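Local atomic coordinates of serine acetyltransferase (PDB entry 6WYE), a protein that probably catalyses the transfer of an acetyl group from acetyl-CoA to L-serine, giving O-acetyl-L-serine, the first of two steps from serine to cysteine. Residues Ile141-Arg144 and Leu145-Gly149; Gln158-Met161 and Ser162-Gly166; Pro50-Ala53 and Ser54-His57. All coordinates share one frame; numbering follows the deposited sequence.

Each of the three contacts is a helical turn closing on itself, and they follow one another along the chain without nesting or crossing. Contact 3 comes first, where the loop after helix 34-48 enters helix 53-61; there the chain also meets two neighbouring subunits. Contact 1 closes the C-terminal end of helix 131-147, and contact 2 does the same for helix 151-165, the last helix before the first strand, 168-169, of the left-handed beta-helix. These two helices pack together, so Asn-142 of contact 1 lies against Gln-158 and Met-161 of contact 2. Contact 3 stays apart, its nearest atoms about 12 Å from contact 2.

Contact 1 of 3, residues Ile141-Arg144 and Leu145-Gly149; sequences INHR and LYLDG
Arg-144 and Asp-148, one turn apart, join in a salt bridge where helix 131-147 ends in a Schellman motif. The arginine chain leaves with CG anti to its own N (chi1 167°) and then bends at both chi2 and chi3, which carries the guanidinium forward alongside the last turn. Its NH1 reaches Asp-148 OD1 at 2.9 Å, approaching on the syn side but 30° out of the carboxylate plane; the two flat groups are only 21° from parallel. Leu-147 runs at about a right angle to the arginine, its CB 3.5 Å from Arg-144 NH1. The same leucine serves a second neighbour: CD1 sits over one face of the His-143 imidazole, 4.0 Å from the ring centroid, in a CH-pi contact. That ring is also held by a hydrogen bond from ND1 to Pro-171 O. On the buried side, Leu-145 packs on Leu-153 and Leu-157 of helix 151-165 and on Ile-91 of helix 85-98, while Asn-142 ND2 bonds to Ala-154 O, tying the neighbouring helix in. Beyond Asp-148 the chain takes positive phi at Gly-149, and Gly-149 N donates to Tyr-146 O at 2.9 Å.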
# COMPACT_ATOMS: atom_id res chain seq x y z
N ILE A 141 -7.87 25.04 4.42
CA ILE A 141 -8.94 24.08 4.71
C ILE A 141 -8.89 23.66 6.17
O ILE A 141 -9.93 23.59 6.85
CB ILE A 141 -8.84 22.87 3.76
CG1 ILE A 141 -8.86 23.33 2.31
CG2 ILE A 141 -9.98 21.89 4.04
CD1 ILE A 141 -8.60 22.22 1.30
N ASN A 142 -7.69 23.37 6.69
CA ASN A 142 -7.57 22.98 8.09
C ASN A 142 -8.16 24.03 9.01
O ASN A 142 -8.85 23.70 9.99
CB ASN A 142 -6.11 22.73 8.46
CG ASN A 142 -5.94 21.50 9.31
OD1 ASN A 142 -6.68 20.53 9.14
ND2 ASN A 142 -4.99 21.53 10.23
N HIS A 143 -7.92 25.31 8.70
CA HIS A 143 -8.46 26.39 9.51
C HIS A 143 -9.99 26.36 9.50
O HIS A 143 -10.63 26.53 10.54
CB HIS A 143 -7.93 27.73 9.00
CG HIS A 143 -8.29 28.90 9.86
ND1 HIS A 143 -8.00 28.95 11.21
CD2 HIS A 143 -8.91 30.06 9.57
CE1 HIS A 143 -8.42 30.10 11.71
NE2 HIS A 143 -8.98 30.79 10.73
N ARG A 144 -10.58 26.12 8.32
CA ARG A 144 -12.03 26.02 8.21
C ARG A 144 -12.57 24.85 9.05
O ARG A 144 -13.58 24.99 9.74
CB ARG A 144 -12.42 25.89 6.73
CG ARG A 144 -13.87 25.45 6.41
CD ARG A 144 -14.94 26.22 7.19
NE ARG A 144 -14.88 27.66 6.96
CZ ARG A 144 -15.18 28.58 7.87
NH1 ARG A 144 -15.59 28.21 9.08
NH2 ARG A 144 -15.09 29.87 7.56
N LEU A 145 -11.91 23.69 8.97
CA LEU A 145 -12.33 22.54 9.77
C LEU A 145 -12.26 22.86 11.26
O LEU A 145 -13.11 22.41 12.05
CB LEU A 145 -11.46 21.33 9.44
CG LEU A 145 -11.65 20.77 8.03
CD1 LEU A 145 -10.72 19.60 7.76
CD2 LEU A 145 -13.12 20.36 7.85
N TYR A 146 -11.25 23.62 11.67
CA TYR A 146 -11.09 24.01 13.06
C TYR A 146 -12.21 24.93 13.51
O TYR A 146 -12.81 24.74 14.58
CB TYR A 146 -9.73 24.71 13.23
CG TYR A 146 -9.33 25.09 14.63
CD1 TYR A 146 -8.79 24.16 15.50
CD2 TYR A 146 -9.44 26.40 15.07
CE1 TYR A 146 -8.39 24.52 16.79
CE2 TYR A 146 -9.06 26.77 16.35
CZ TYR A 146 -8.54 25.83 17.21
OH TYR A 146 -8.15 26.20 18.48
N LEU A 147 -12.52 25.95 12.69
CA LEU A 147 -13.58 26.90 13.02
C LEU A 147 -14.94 26.23 13.12
O LEU A 147 -15.77 26.64 13.94
CB LEU A 147 -13.63 28.02 11.98
CG LEU A 147 -12.42 28.95 11.99
CD1 LEU A 147 -12.47 29.96 10.84
CD2 LEU A 147 -12.32 29.65 13.34
N ASP A 148 -15.21 25.21 12.29
CA ASP A 148 -16.43 24.43 12.36
C ASP A 148 -16.45 23.47 13.55
O ASP A 148 -17.42 22.71 13.69
CB ASP A 148 -16.65 23.64 11.07
CG ASP A 148 -16.76 24.54 9.85
OD1 ASP A 148 -16.84 25.77 10.01
OD2 ASP A 148 -16.77 24.00 8.72
N GLY A 149 -15.41 23.44 14.38
CA GLY A 149 -15.41 22.58 15.54
C GLY A 149 -14.83 21.19 15.34
O GLY A 149 -14.95 20.36 16.25

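Contact 2 of 3, residues Gln158-Met161 and Ser162-Gly166; sequences QNRM and SEVFG
Glu-163 OE2 has two partners: Lys-77 of a second subunit, which forms a salt bridge with it and also bonds to Asn-159 OD1, and a water that donates to it at a notably short 2.5 Å. That water also accepts from Asn-159 ND2, at 2.9 Å, and so bridges two side chains one turn apart. The other carboxylate oxygen, OE1, turns to Arg-160, whose NH1 donates to it at 3.2 Å. OE1 lies within 2° of the guanidinium plane, yet the carboxylate itself is turned steeply, 77° from that plane. These bonds run along the last turns of helix 151-165, which leads into the left-handed beta-helix of this hexapeptide-repeat family. Bends at chi2 (-55°) and chi3 bring the Arg-160 guanidinium against both Glu-163 OE1 and Val-164, whose CG2 sits over one face, 3.4 Å from NH1. The arginine's NE and NH2 bond to the carbonyls of Leu-78 and Gly-79, fixing the group's rotation. Away from this polar side, Met-161 CG meets Phe-165 CD2 at 4.3 Å, and both side chains pack between helices 66-78 and 131-147. Phe-165 N closes the turn on Met-161 O before Gly-166 leaves the helix with positive phi.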
# COMPACT_ATOMS: atom_id res chain seq x y z
N GLN A 158 -2.93 18.72 11.09
CA GLN A 158 -1.75 19.54 11.39
C GLN A 158 -0.51 18.67 11.48
O GLN A 158 0.55 19.00 10.94
CB GLN A 158 -1.94 20.31 12.70
CG GLN A 158 -0.67 21.06 13.18
CD GLN A 158 -0.79 21.58 14.61
OE1 GLN A 158 -1.74 21.25 15.31
NE2 GLN A 158 0.18 22.39 15.04
N ASN A 159 -0.66 17.53 12.17
CA ASN A 159 0.45 16.55 12.35
C ASN A 159 0.82 15.95 10.99
O ASN A 159 2.03 15.83 10.71
CB ASN A 159 0.09 15.46 13.36
CG ASN A 159 1.12 14.36 13.44
OD1 ASN A 159 0.85 13.21 13.10
ND2 ASN A 159 2.32 14.70 13.88
N ARG A 160 -0.18 15.60 10.17
CA ARG A 160 0.10 15.02 8.86
C ARG A 160 0.83 16.02 7.97
O ARG A 160 1.78 15.65 7.26
CB ARG A 160 -1.20 14.60 8.16
CG ARG A 160 -1.71 13.21 8.48
CD ARG A 160 -0.65 12.17 8.21
NE ARG A 160 -0.66 11.72 6.82
CZ ARG A 160 0.42 11.26 6.20
NH1 ARG A 160 1.57 11.20 6.86
NH2 ARG A 160 0.34 10.86 4.94
N MET A 161 0.37 17.27 7.97
CA MET A 161 1.06 18.33 7.24
C MET A 161 2.51 18.47 7.70
O MET A 161 3.41 18.70 6.88
CB MET A 161 0.34 19.66 7.43
CG MET A 161 -0.97 19.81 6.64
SD MET A 161 -2.03 21.09 7.37
CE MET A 161 -0.98 22.53 7.17
N SER A 162 2.73 18.42 9.01
CA SER A 162 4.10 18.56 9.51
C SER A 162 4.97 17.39 9.04
O SER A 162 6.13 17.59 8.65
CB SER A 162 4.08 18.70 11.02
OG SER A 162 5.38 18.87 11.52
N GLU A 163 4.42 16.18 9.06
CA GLU A 163 5.15 15.01 8.60
C GLU A 163 5.44 15.08 7.10
O GLU A 163 6.57 14.86 6.67
CB GLU A 163 4.37 13.73 8.93
CG GLU A 163 4.43 13.34 10.39
CD GLU A 163 3.61 12.10 10.66
OE1 GLU A 163 2.76 11.76 9.81
OE2 GLU A 163 3.83 11.47 11.72
N VAL A 164 4.41 15.37 6.30
CA VAL A 164 4.56 15.21 4.85
C VAL A 164 5.23 16.42 4.23
O VAL A 164 6.08 16.28 3.34
CB VAL A 164 3.18 14.97 4.20
CG1 VAL A 164 3.30 14.99 2.67
CG2 VAL A 164 2.58 13.64 4.68
N PHE A 165 4.88 17.62 4.70
CA PHE A 165 5.40 18.86 4.13
C PHE A 165 6.54 19.47 4.93
O PHE A 165 7.18 20.40 4.44
CB PHE A 165 4.28 19.91 4.00
CG PHE A 165 3.11 19.48 3.12
CD1 PHE A 165 3.32 18.70 2.00
CD2 PHE A 165 1.82 19.87 3.43
CE1 PHE A 165 2.26 18.31 1.19
CE2 PHE A 165 0.75 19.49 2.64
CZ PHE A 165 0.97 18.71 1.50
N GLY A 166 6.83 18.95 6.12
CA GLY A 166 7.82 19.61 6.95
C GLY A 166 7.39 20.98 7.40
O GLY A 166 8.23 21.82 7.73
O HOH W 1 4.31 12.59 13.94

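Contact 3 of 3, residues Pro50-Ala53 and Ser54-His57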
# COMPACT_ATOMS: atom_id res chain seq x y z
N PRO A 50 4.52 10.38 -20.98
CA PRO A 50 3.59 9.25 -20.77
C PRO A 50 3.67 8.63 -19.38
O PRO A 50 2.66 8.09 -18.92
CB PRO A 50 4.00 8.27 -21.86
CG PRO A 50 4.50 9.16 -22.97
CD PRO A 50 5.22 10.28 -22.28
N MET A 51 4.83 8.67 -18.71
CA MET A 51 4.93 8.20 -17.33
C MET A 51 3.89 8.85 -16.42
O MET A 51 3.45 8.23 -15.44
CB MET A 51 6.33 8.48 -16.76
CG MET A 51 7.48 7.71 -17.40
SD MET A 51 7.42 5.93 -17.08
CE MET A 51 7.15 5.94 -15.31
N LEU A 52 3.52 10.10 -16.69
CA LEU A 52 2.67 10.87 -15.79
C LEU A 52 1.30 11.18 -16.37
O LEU A 52 0.52 11.91 -15.75
CB LEU A 52 3.39 12.17 -15.40
CG LEU A 52 4.57 11.95 -14.44
CD1 LEU A 52 5.34 13.25 -14.19
CD2 LEU A 52 4.03 11.40 -13.13
N ALA A 53 0.97 10.62 -17.54
CA ALA A 53 -0.26 11.02 -18.22
C ALA A 53 -1.50 10.69 -17.40
O ALA A 53 -2.39 11.53 -17.25
CB ALA A 53 -0.33 10.36 -19.60
N SER A 54 -1.56 9.49 -16.81
CA SER A 54 -2.78 9.10 -16.12
C SER A 54 -2.94 9.81 -14.78
O SER A 54 -4.06 10.11 -14.37
CB SER A 54 -2.79 7.59 -15.90
OG SER A 54 -2.87 6.91 -17.14
N PHE A 55 -1.82 10.12 -14.12
CA PHE A 55 -1.86 10.97 -12.94
C PHE A 55 -2.44 12.35 -13.28
O PHE A 55 -3.30 12.86 -12.56
CB PHE A 55 -0.46 11.08 -12.36
CG PHE A 55 -0.16 12.39 -11.65
CD1 PHE A 55 -0.76 12.69 -10.44
CD2 PHE A 55 0.78 13.26 -12.16
CE1 PHE A 55 -0.46 13.89 -9.77
CE2 PHE A 55 1.11 14.45 -11.50
CZ PHE A 55 0.48 14.76 -10.29
N LEU A 56 -1.95 12.96 -14.37
CA LEU A 56 -2.43 14.29 -14.76
C LEU A 56 -3.90 14.26 -15.17
O LEU A 56 -4.64 15.21 -14.91
CB LEU A 56 -1.57 14.85 -15.89
CG LEU A 56 -0.13 15.11 -15.46
CD1 LEU A 56 0.73 15.41 -16.68
CD2 LEU A 56 -0.08 16.27 -14.43
N HIS A 57 -4.34 13.17 -15.82
CA HIS A 57 -5.75 13.05 -16.19
C HIS A 57 -6.63 12.84 -14.95
O HIS A 57 -7.72 13.41 -14.87
CB HIS A 57 -5.94 11.90 -17.20
CG HIS A 57 -5.95 12.35 -18.63
ND1 HIS A 57 -4.80 12.47 -19.39
CD2 HIS A 57 -6.97 12.70 -19.45
CE1 HIS A 57 -5.11 12.88 -20.61
NE2 HIS A 57 -6.42 13.03 -20.67
O HOH W 2 0.67 8.63 -14.41
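Leu-52 and Phe-55 lie side by side and point the same way, with Leu-52 CD2 3.9 Å from Phe-55 CD2. This is the tight part of the contact. Leu-56 completes it from the next position: its CG is set beside the backbone N (chi1 -65°), which lays CG 3.3 Å from Leu-52 O, while Leu-56 CD1 approaches Leu-52 CB. The same carbonyl oxygen accepts the hydrogen bond of Leu-56 N at 3.0 Å and lies near the plane of the Phe-55 ring, at its edge. The apolar cluster is closed by other parts of the fold: Leu-56 packs on helix 34-48 and, with Phe-55, on helix 124-129, and Ile-82 of a third subunit lies against both Leu-52 and Phe-55. Leu-52 occupies the N-cap position of helix 53-61, in the N-terminal, mostly helical region of serine acetyltransferase; as a leucine it offers no side-chain acceptor to the first turn. A water takes up part of that role, accepting from Phe-55 N at 2.9 Å and donating to Met-51 O. The looser side carries the partly exposed Ala-53 and His-57. Ala-53 O accepts from His-57 N at 2.9 Å; a further bond from His-57 ND1 to the same oxygen is weak and doubtful, since the ring is modelled in two conformations. Ser-54, by contrast, is buried and makes a polar link between subunits: its OG is hydrogen-bonded to Pro-50 O of a fourth subunit, the reciprocal bond linking Pro-50 O to the partner's Ser-54 OG.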